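Local structure of fatty Acyl-Adenylate Ligase (Escherichia coli, 3PBK) at residues V221-F226 and V274-G279; A303-E308 and F332-G337; I310-L315 and T382-G387. The protein belongs to the AMP-binding enzyme family of the ANL clan and binds 5'-O-[(S)-(dodecanoyloxy)(hydroxy)phosphoryl]adenosine. One frame throughout, in Å; residues are numbered along the deposited sequence.

Interaction 1 of 3, residues V221-F226 and V274-G279; sequences VSWLPF and VAPPFG
W223 and L224 meet A275 and P276 where two neighbouring parallel strands, 220-222 and 272-275, run out of the large mixed sheet of this ANL-type enzyme. The contact is apolar, without cross-segment hydrogen bonds. The indole and P276 approach from opposite directions, and the far, six-membered part of the ring system does the touching: W223 CZ2 lies 3.7 Å from A275 CB, while W223 CH2 is 3.8 Å from P276 CD. F278, at the start of helix 277-285, crosses the indole obliquely, with its CE1 4.0 Å from W223 CH2; the CA of G279 lies beside W223 CZ2. A chi1 of 54° sets W223 CG between the backbone N and the carbonyl carbon and swings the ring toward this helix start. L224 CD2 sits over one face of the W223 indole, toward its rim, and 3.9 Å from P276 CD as the L224 and P276 side chains slide past each other; L224 CD1 lies 3.4 Å from V274 O. F254 stacks on W223 and W261 meets it edge-to-face, so the indole is buried among aromatic rings. The turn after the first strand is an ST turn, in which L224 N donates to S222 OG over 3.0 Å.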
loop_
_atom_site.group_PDB
_atom_site.type_symbol
_atom_site.label_atom_id
_atom_site.label_comp_id
_atom_site.label_asym_id
_atom_site.label_seq_id
_atom_site.Cartn_x
_atom_site.Cartn_y
_atom_site.Cartn_z
ATOM N N VAL A 221 5.442 -13.862 4.947
ATOM C CA VAL A 221 4.277 -13.805 5.815
ATOM C C VAL A 221 3.589 -12.468 5.578
ATOM O O VAL A 221 4.226 -11.421 5.679
ATOM C CB VAL A 221 4.691 -13.909 7.303
ATOM C CG1 VAL A 221 3.478 -13.779 8.216
ATOM C CG2 VAL A 221 5.428 -15.214 7.561
ATOM N N SER A 222 2.303 -12.491 5.249
ATOM C CA SER A 222 1.572 -11.248 5.021
ATOM C C SER A 222 0.195 -11.260 5.657
ATOM O O SER A 222 -0.478 -12.288 5.685
ATOM C CB SER A 222 1.431 -10.962 3.525
ATOM O OG SER A 222 0.409 -10.012 3.281
ATOM N N TRP A 223 -0.219 -10.114 6.179
ATOM C CA TRP A 223 -1.592 -9.948 6.615
ATOM C C TRP A 223 -2.263 -8.873 5.754
ATOM O O TRP A 223 -3.430 -8.539 5.960
ATOM C CB TRP A 223 -1.667 -9.613 8.110
ATOM C CG TRP A 223 -0.847 -8.428 8.519
ATOM C CD1 TRP A 223 0.378 -8.446 9.113
ATOM C CD2 TRP A 223 -1.191 -7.046 8.354
ATOM N NE1 TRP A 223 0.824 -7.165 9.324
ATOM C CE2 TRP A 223 -0.121 -6.288 8.865
ATOM C CE3 TRP A 223 -2.295 -6.379 7.819
ATOM C CZ2 TRP A 223 -0.130 -4.894 8.863
ATOM C CZ3 TRP A 223 -2.299 -5.003 7.818
ATOM C CH2 TRP A 223 -1.228 -4.272 8.334
ATOM N N LEU A 224 -1.524 -8.354 4.772
ATOM C CA LEU A 224 -2.010 -7.283 3.903
ATOM C C LEU A 224 -3.118 -7.741 2.963
ATOM O O LEU A 224 -3.169 -8.909 2.567
ATOM C CB LEU A 224 -0.863 -6.721 3.077
ATOM C CG LEU A 224 0.369 -6.327 3.875
ATOM C CD1 LEU A 224 1.567 -6.216 2.964
ATOM C CD2 LEU A 224 0.118 -5.029 4.602
ATOM N N PRO A 225 -4.004 -6.810 2.579
ATOM C CA PRO A 225 -5.138 -7.124 1.700
ATOM C C PRO A 225 -4.666 -7.278 0.267
ATOM O O PRO A 225 -3.754 -6.560 -0.139
ATOM C CB PRO A 225 -6.016 -5.872 1.795
ATOM C CG PRO A 225 -5.362 -4.963 2.806
ATOM C CD PRO A 225 -3.942 -5.378 2.910
ATOM N N PHE A 226 -5.275 -8.178 -0.495
ATOM C CA PHE A 226 -4.911 -8.307 -1.904
ATOM C C PHE A 226 -5.414 -7.117 -2.703
ATOM O O PHE A 226 -4.984 -6.893 -3.828
ATOM C CB PHE A 226 -5.413 -9.626 -2.504
ATOM C CG PHE A 226 -4.700 -10.846 -1.971
ATOM C CD1 PHE A 226 -3.394 -10.765 -1.527
ATOM C CD2 PHE A 226 -5.327 -12.073 -1.929
ATOM C CE1 PHE A 226 -2.745 -11.875 -1.043
ATOM C CE2 PHE A 226 -4.672 -13.182 -1.451
ATOM C CZ PHE A 226 -3.387 -13.081 -1.007
ATOM N N VAL A 274 6.397 -7.631 5.367
ATOM C CA VAL A 274 6.421 -6.187 5.243
ATOM C C VAL A 274 5.053 -5.655 5.608
ATOM O O VAL A 274 4.042 -6.261 5.269
ATOM C CB VAL A 274 6.803 -5.730 3.810
ATOM C CG1 VAL A 274 6.899 -4.212 3.741
ATOM C CG2 VAL A 274 8.114 -6.362 3.368
ATOM N N ALA A 275 5.033 -4.528 6.310
ATOM C CA ALA A 275 3.799 -3.895 6.744
ATOM C C ALA A 275 3.994 -2.388 6.721
ATOM O O ALA A 275 5.123 -1.913 6.639
ATOM C CB ALA A 275 3.458 -4.360 8.143
ATOM N N PRO A 276 2.896 -1.626 6.802
ATOM C CA PRO A 276 2.962 -0.171 6.969
ATOM C C PRO A 276 3.394 0.199 8.388
ATOM O O PRO A 276 3.294 -0.628 9.292
ATOM C CB PRO A 276 1.511 0.272 6.764
ATOM C CG PRO A 276 0.758 -0.940 6.318
ATOM C CD PRO A 276 1.511 -2.114 6.805
ATOM N N PRO A 277 3.846 1.440 8.593
ATOM C CA PRO A 277 4.261 1.922 9.906
ATOM C C PRO A 277 3.320 1.504 11.026
ATOM O O PRO A 277 3.791 1.054 12.071
ATOM C CB PRO A 277 4.207 3.429 9.734
ATOM C CG PRO A 277 4.561 3.633 8.348
ATOM C CD PRO A 277 3.965 2.490 7.576
ATOM N N PHE A 278 2.014 1.650 10.823
ATOM C CA PHE A 278 1.055 1.345 11.885
ATOM C C PHE A 278 0.966 -0.142 12.210
ATOM O O PHE A 278 0.619 -0.503 13.329
ATOM C CB PHE A 278 -0.345 1.894 11.561
ATOM C CG PHE A 278 -1.079 1.110 10.511
ATOM C CD1 PHE A 278 -1.770 -0.046 10.852
ATOM C CD2 PHE A 278 -1.078 1.531 9.184
ATOM C CE1 PHE A 278 -2.445 -0.780 9.887
ATOM C CE2 PHE A 278 -1.753 0.808 8.208
ATOM C CZ PHE A 278 -2.438 -0.354 8.559
ATOM N N GLY A 279 1.256 -1.005 11.246
ATOM C CA GLY A 279 1.235 -2.427 11.521
ATOM C C GLY A 279 2.193 -2.767 12.644
ATOM O O GLY A 279 1.932 -3.636 13.470
#

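Interaction 2 of 3, residues A303-E308 and F332-G337; sequences AGIGAE and FMPCYG. With 1ZZ (5'-O-[(S)-(dodecanoyloxy)(hydroxy)phosphoryl]adenosine), chain C.
P334, a proline within a strand paired in parallel with 302-305, sits level with I305, where the pairing uses the residues before and after it and asks no hydrogen of its nitrogen. Strands 302-305 and 332-337 are the two strands of a beta-alpha-beta unit linked by helix 312-322, and their short segments run at 30° to each other. M333 N, of a selenomethionine, gives to A303 O over 2.8 Å, and C335 N gives to I305 O over 2.7 Å, nearly in line with the carbonyl. Between them, I305 N donates to M333 O. A303, I305, F332 and P334 share one face of the sheet. There the I305 side chain lies aslant the F332 ring: a chi1 of -42° sets CG1 beside the backbone N, and I305 CD1 comes to 3.3 Å from F332 CD1. L315 of the linking helix packs on both residues. Beyond the last pairing, G306-E308 and C335-G337 help to line the pocket. The edge of the Y336 ring is turned to the adenine, with C19 of 1ZZ in the ring plane, and C335 SG lies 3.4 Å from C7 of the 1ZZ acyl chain. The adenine amino nitrogen N5 of 1ZZ donates to C335 O over 3.0 Å.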
loop_
_atom_site.group_PDB
_atom_site.type_symbol
_atom_site.label_atom_id
_atom_site.label_comp_id
_atom_site.label_asym_id
_atom_site.label_seq_id
_atom_site.Cartn_x
_atom_site.Cartn_y
_atom_site.Cartn_z
ATOM N N ALA A 303 12.308 -7.413 8.015
ATOM C CA ALA A 303 11.076 -6.726 8.405
ATOM C C ALA A 303 10.980 -5.371 7.693
ATOM O O ALA A 303 11.665 -4.414 8.055
ATOM C CB ALA A 303 11.017 -6.551 9.916
ATOM N N GLY A 304 10.134 -5.304 6.672
ATOM C CA GLY A 304 10.036 -4.121 5.840
ATOM C C GLY A 304 8.983 -3.129 6.290
ATOM O O GLY A 304 7.963 -3.506 6.871
ATOM N N ILE A 305 9.238 -1.850 6.030
ATOM C CA ILE A 305 8.283 -0.802 6.343
ATOM C C ILE A 305 8.199 0.156 5.180
ATOM O O ILE A 305 9.220 0.575 4.649
ATOM C CB ILE A 305 8.700 0.020 7.564
ATOM C CG1 ILE A 305 9.247 -0.879 8.670
ATOM C CG2 ILE A 305 7.541 0.854 8.056
ATOM C CD1 ILE A 305 10.769 -0.928 8.724
ATOM N N GLY A 306 6.980 0.509 4.794
ATOM C CA GLY A 306 6.763 1.484 3.745
ATOM C C GLY A 306 5.279 1.754 3.654
ATOM O O GLY A 306 4.532 1.284 4.509
ATOM N N ALA A 307 4.865 2.500 2.628
ATOM C CA ALA A 307 3.459 2.825 2.362
ATOM C C ALA A 307 3.069 4.229 2.839
ATOM O O ALA A 307 2.197 4.881 2.253
ATOM C CB ALA A 307 2.519 1.769 2.942
ATOM N N GLU A 308 3.717 4.691 3.901
ATOM C CA GLU A 308 3.437 5.997 4.470
ATOM C C GLU A 308 4.733 6.443 5.092
ATOM O O GLU A 308 5.621 5.615 5.285
ATOM C CB GLU A 308 2.339 5.887 5.531
ATOM C CG GLU A 308 0.985 5.516 4.936
ATOM C CD GLU A 308 -0.015 5.042 5.970
ATOM O OE1 GLU A 308 -0.263 5.811 6.930
ATOM O OE2 GLU A 308 -0.559 3.912 5.813
ATOM N N PHE A 332 15.266 -4.538 10.076
ATOM C CA PHE A 332 14.415 -3.465 9.565
ATOM C C PHE A 332 14.845 -2.996 8.190
ATOM O O PHE A 332 16.015 -2.680 7.955
ATOM C CB PHE A 332 14.411 -2.259 10.506
ATOM C CG PHE A 332 13.326 -2.302 11.539
ATOM C CD1 PHE A 332 12.048 -2.728 11.204
ATOM C CD2 PHE A 332 13.578 -1.908 12.846
ATOM C CE1 PHE A 332 11.041 -2.768 12.157
ATOM C CE2 PHE A 332 12.581 -1.945 13.803
ATOM C CZ PHE A 332 11.307 -2.374 13.459
HETATM N N MSE A 333 13.886 -2.939 7.278
HETATM C CA MSE A 333 14.167 -2.412 5.962
HETATM C C MSE A 333 13.106 -1.430 5.512
HETATM O O MSE A 333 12.080 -1.816 4.960
HETATM C CB MSE A 333 14.338 -3.532 4.942
HETATM C CG MSE A 333 15.240 -3.113 3.785
HETATM SE SE MSE A 333 15.418 -4.446 2.366
HETATM C CE MSE A 333 13.558 -4.468 1.805
ATOM N N PRO A 334 13.347 -0.147 5.761
ATOM C CA PRO A 334 12.467 0.875 5.215
ATOM C C PRO A 334 12.543 0.859 3.699
ATOM O O PRO A 334 13.632 0.749 3.145
ATOM C CB PRO A 334 13.063 2.169 5.765
ATOM C CG PRO A 334 13.773 1.758 6.998
ATOM C CD PRO A 334 14.345 0.417 6.676
ATOM N N CYS A 335 11.392 0.967 3.045
ATOM C CA CYS A 335 11.321 0.971 1.588
ATOM C C CYS A 335 10.217 1.898 1.061
ATOM O O CYS A 335 9.317 2.283 1.801
ATOM C CB CYS A 335 11.080 -0.441 1.091
ATOM S SG CYS A 335 9.514 -1.074 1.644
ATOM N N TYR A 336 10.295 2.236 -0.222
ATOM C CA TYR A 336 9.393 3.202 -0.838
ATOM C C TYR A 336 8.820 2.672 -2.146
ATOM O O TYR A 336 9.492 1.939 -2.874
ATOM C CB TYR A 336 10.158 4.479 -1.120
ATOM C CG TYR A 336 9.428 5.492 -1.959
ATOM C CD1 TYR A 336 8.205 6.010 -1.556
ATOM C CD2 TYR A 336 9.984 5.968 -3.133
ATOM C CE1 TYR A 336 7.549 6.954 -2.306
ATOM C CE2 TYR A 336 9.336 6.917 -3.890
ATOM C CZ TYR A 336 8.119 7.404 -3.469
ATOM O OH TYR A 336 7.477 8.341 -4.224
ATOM N N GLY A 337 7.581 3.045 -2.453
ATOM C CA GLY A 337 6.944 2.608 -3.685
ATOM C C GLY A 337 5.607 3.269 -3.961
ATOM O O GLY A 337 5.130 4.072 -3.167
HETATM P P 1ZZ C . 0.441 2.694 -3.058
HETATM C C1 1ZZ C . 8.332 -9.685 -0.766
HETATM N N1 1ZZ C . 4.451 6.164 0.292
HETATM O O1 1ZZ C . 2.345 1.453 -0.612
HETATM C C2 1ZZ C . 8.370 -8.312 -1.381
HETATM N N2 1ZZ C . 5.935 4.595 0.788
HETATM O O2 1ZZ C . 1.538 1.488 -2.802
HETATM C C3 1ZZ C . 7.584 -7.199 -0.694
HETATM N N3 1ZZ C . 5.542 7.971 1.732
HETATM O O3 1ZZ C . 0.257 3.215 -4.549
HETATM C C4 1ZZ C . 7.828 -5.791 -1.268
HETATM N N4 1ZZ C . 7.445 7.274 2.856
HETATM O O4 1ZZ C . -0.811 2.316 -2.636
HETATM C C5 1ZZ C . 7.491 -4.518 -0.484
HETATM N N5 1ZZ C . 8.244 4.988 2.577
HETATM O O5 1ZZ C . 0.922 3.963 -2.217
HETATM C C6 1ZZ C . 7.211 -3.351 -1.395
HETATM O O6 1ZZ C . 2.550 5.792 -0.886
HETATM C C7 1ZZ C . 7.601 -1.948 -1.005
HETATM O O7 1ZZ C . 3.308 9.209 -1.372
HETATM C C8 1ZZ C . 6.748 -0.821 -1.541
HETATM O O8 1ZZ C . 3.552 7.667 -3.765
HETATM C C9 1ZZ C . 6.116 0.187 -0.571
HETATM C C10 1ZZ C . 4.661 0.563 -0.694
HETATM C C11 1ZZ C . 3.881 0.707 -1.927
HETATM C C12 1ZZ C . 2.602 1.384 -1.770
HETATM C C13 1ZZ C . 1.558 4.969 -2.963
HETATM C C14 1ZZ C . 2.097 6.184 -2.197
HETATM C C15 1ZZ C . 3.354 6.987 -2.577
HETATM C C16 1ZZ C . 3.509 7.819 -1.374
HETATM C C17 1ZZ C . 3.264 6.844 -0.275
HETATM C C18 1ZZ C . 4.796 4.897 0.074
HETATM C C19 1ZZ C . 6.298 5.762 1.463
HETATM C C20 1ZZ C . 5.427 6.703 1.192
HETATM C C21 1ZZ C . 6.578 8.208 2.575
HETATM C C22 1ZZ C . 7.306 5.999 2.288
#

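Interaction 3 of 3, residues I310-L315 and T382-G387; sequences ISAEQL and TFVNCG
A chi1 of 176° places V384 CG1 opposite the backbone N and CG2 beside it, and both methyls touch I310. With chi1 at -63°, I310 CG1 lies beside the backbone N and CG2 opposite it, and the extended chi2 carries CD1 onward. The two side chains cross at about a right angle. V384 CG2 lies 3.6 Å from I310 O and 3.8 Å from I310 CG2, while V384 CG1 is 4.1 Å from I310 CD1. I310 CD1 also comes to 4.5 Å from C386 SG. A312 widens the patch, its CB 4.2 Å from V384 CG2, with the CG2 of T382 at the margin. S311 is the N-cap of helix 312-322, its OG accepting from Q314 N over 3.1 Å; N385 forms an Asx turn, with OD1 accepting from G387 N in the carbonyl plane. The contact thus sets the start of helix 312-322 against strand 380-384, with V356 of strand 356-360 touching A312 and T382, and P334 of strand 332-337 lying against I310 and V384.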
loop_
_atom_site.group_PDB
_atom_site.type_symbol
_atom_site.label_atom_id
_atom_site.label_comp_id
_atom_site.label_asym_id
_atom_site.label_seq_id
_atom_site.Cartn_x
_atom_site.Cartn_y
_atom_site.Cartn_z
ATOM N N ILE A 310 7.692 6.910 7.310
ATOM C CA ILE A 310 8.079 6.018 8.384
ATOM C C ILE A 310 8.488 6.795 9.623
ATOM O O ILE A 310 9.212 7.783 9.528
ATOM C CB ILE A 310 9.240 5.125 7.948
ATOM C CG1 ILE A 310 8.804 4.226 6.792
ATOM C CG2 ILE A 310 9.741 4.296 9.116
ATOM C CD1 ILE A 310 9.957 3.639 6.019
ATOM N N SER A 311 8.013 6.352 10.783
ATOM C CA SER A 311 8.463 6.921 12.046
ATOM C C SER A 311 9.631 6.131 12.615
ATOM O O SER A 311 9.453 5.011 13.097
ATOM C CB SER A 311 7.331 6.945 13.073
ATOM O OG SER A 311 7.806 7.338 14.360
ATOM N N ALA A 312 10.825 6.714 12.560
ATOM C CA ALA A 312 11.994 6.082 13.163
ATOM C C ALA A 312 11.704 5.790 14.623
ATOM O O ALA A 312 11.927 4.684 15.110
ATOM C CB ALA A 312 13.203 6.982 13.048
ATOM N N GLU A 313 11.196 6.809 15.307
ATOM C CA GLU A 313 10.874 6.742 16.719
ATOM C C GLU A 313 10.062 5.513 17.070
ATOM O O GLU A 313 10.373 4.808 18.031
ATOM C CB GLU A 313 10.092 7.981 17.111
ATOM C CG GLU A 313 9.766 8.058 18.570
ATOM C CD GLU A 313 9.154 9.391 18.926
ATOM O OE1 GLU A 313 9.212 10.312 18.071
ATOM O OE2 GLU A 313 8.615 9.513 20.056
ATOM N N GLN A 314 9.011 5.260 16.296
ATOM C CA GLN A 314 8.157 4.108 16.552
ATOM C C GLN A 314 8.941 2.824 16.378
ATOM O O GLN A 314 8.975 1.975 17.267
ATOM C CB GLN A 314 6.953 4.095 15.617
ATOM C CG GLN A 314 5.762 4.844 16.129
ATOM C CD GLN A 314 4.800 5.208 15.022
ATOM O OE1 GLN A 314 4.229 6.300 15.020
ATOM N NE2 GLN A 314 4.621 4.300 14.066
ATOM N N LEU A 315 9.570 2.687 15.218
ATOM C CA LEU A 315 10.290 1.464 14.909
ATOM C C LEU A 315 11.279 1.141 16.024
ATOM O O LEU A 315 11.463 -0.023 16.384
ATOM C CB LEU A 315 10.949 1.552 13.531
ATOM C CG LEU A 315 9.864 1.568 12.450
ATOM C CD1 LEU A 315 10.466 1.713 11.081
ATOM C CD2 LEU A 315 9.003 0.316 12.516
ATOM N N THR A 382 13.192 14.280 11.593
ATOM C CA THR A 382 13.948 13.076 11.249
ATOM C C THR A 382 13.311 12.373 10.063
ATOM O O THR A 382 12.117 12.091 10.086
ATOM C CB THR A 382 13.951 12.069 12.399
ATOM O OG1 THR A 382 14.517 12.665 13.565
ATOM C CG2 THR A 382 14.767 10.860 12.022
ATOM N N PHE A 383 14.095 12.080 9.032
ATOM C CA PHE A 383 13.572 11.348 7.883
ATOM C C PHE A 383 14.258 9.998 7.710
ATOM O O PHE A 383 15.438 9.857 7.999
ATOM C CB PHE A 383 13.664 12.199 6.615
ATOM C CG PHE A 383 12.758 13.388 6.639
ATOM C CD1 PHE A 383 11.388 13.232 6.489
ATOM C CD2 PHE A 383 13.263 14.661 6.846
ATOM C CE1 PHE A 383 10.540 14.327 6.532
ATOM C CE2 PHE A 383 12.419 15.764 6.893
ATOM C CZ PHE A 383 11.061 15.598 6.734
ATOM N N VAL A 384 13.515 9.000 7.261
ATOM C CA VAL A 384 14.082 7.665 7.143
ATOM C C VAL A 384 14.691 7.417 5.763
ATOM O O VAL A 384 14.109 7.761 4.742
ATOM C CB VAL A 384 13.039 6.588 7.488
ATOM C CG1 VAL A 384 13.590 5.202 7.265
ATOM C CG2 VAL A 384 12.596 6.745 8.921
ATOM N N ASN A 385 15.887 6.843 5.749
ATOM C CA ASN A 385 16.562 6.456 4.518
ATOM C C ASN A 385 15.783 5.342 3.819
ATOM O O ASN A 385 15.605 4.258 4.369
ATOM C CB ASN A 385 17.989 6.000 4.842
ATOM C CG ASN A 385 18.841 5.781 3.605
ATOM O OD1 ASN A 385 18.413 5.154 2.633
ATOM N ND2 ASN A 385 20.072 6.281 3.647
ATOM N N CYS A 386 15.326 5.619 2.603
ATOM C CA CYS A 386 14.493 4.679 1.860
ATOM C C CYS A 386 15.236 4.026 0.705
ATOM O O CYS A 386 14.621 3.429 -0.166
ATOM C CB CYS A 386 13.229 5.365 1.343
ATOM S SG CYS A 386 12.013 5.745 2.636
ATOM N N GLY A 387 16.557 4.141 0.691
ATOM C CA GLY A 387 17.347 3.396 -0.270
ATOM C C GLY A 387 17.764 4.197 -1.482
ATOM O O GLY A 387 17.459 5.385 -1.577
#

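In the fold
Interactions 1 and 2 share the mixed central sheet, where strands 272-275 and 302-305 are neighbours; their centres are 10 Å apart, and A275 N probably donates to G304 O over 3.2 Å. Interaction 3 lies 9 Å from interaction 2, centre to centre, and P334 connects them: its CB is 3.4 Å from both V384 CG1 and I310 CD1. Along the chain these two interleave, because helix 312-322 links the strands paired in interaction 2. Interactions 1 and 3 are 17 Å apart between centres. All three reach the bound 1ZZ: interaction 2 supplies six pocket residues, while the side chains of V274 and C386 each lie about 4 Å from the ligand.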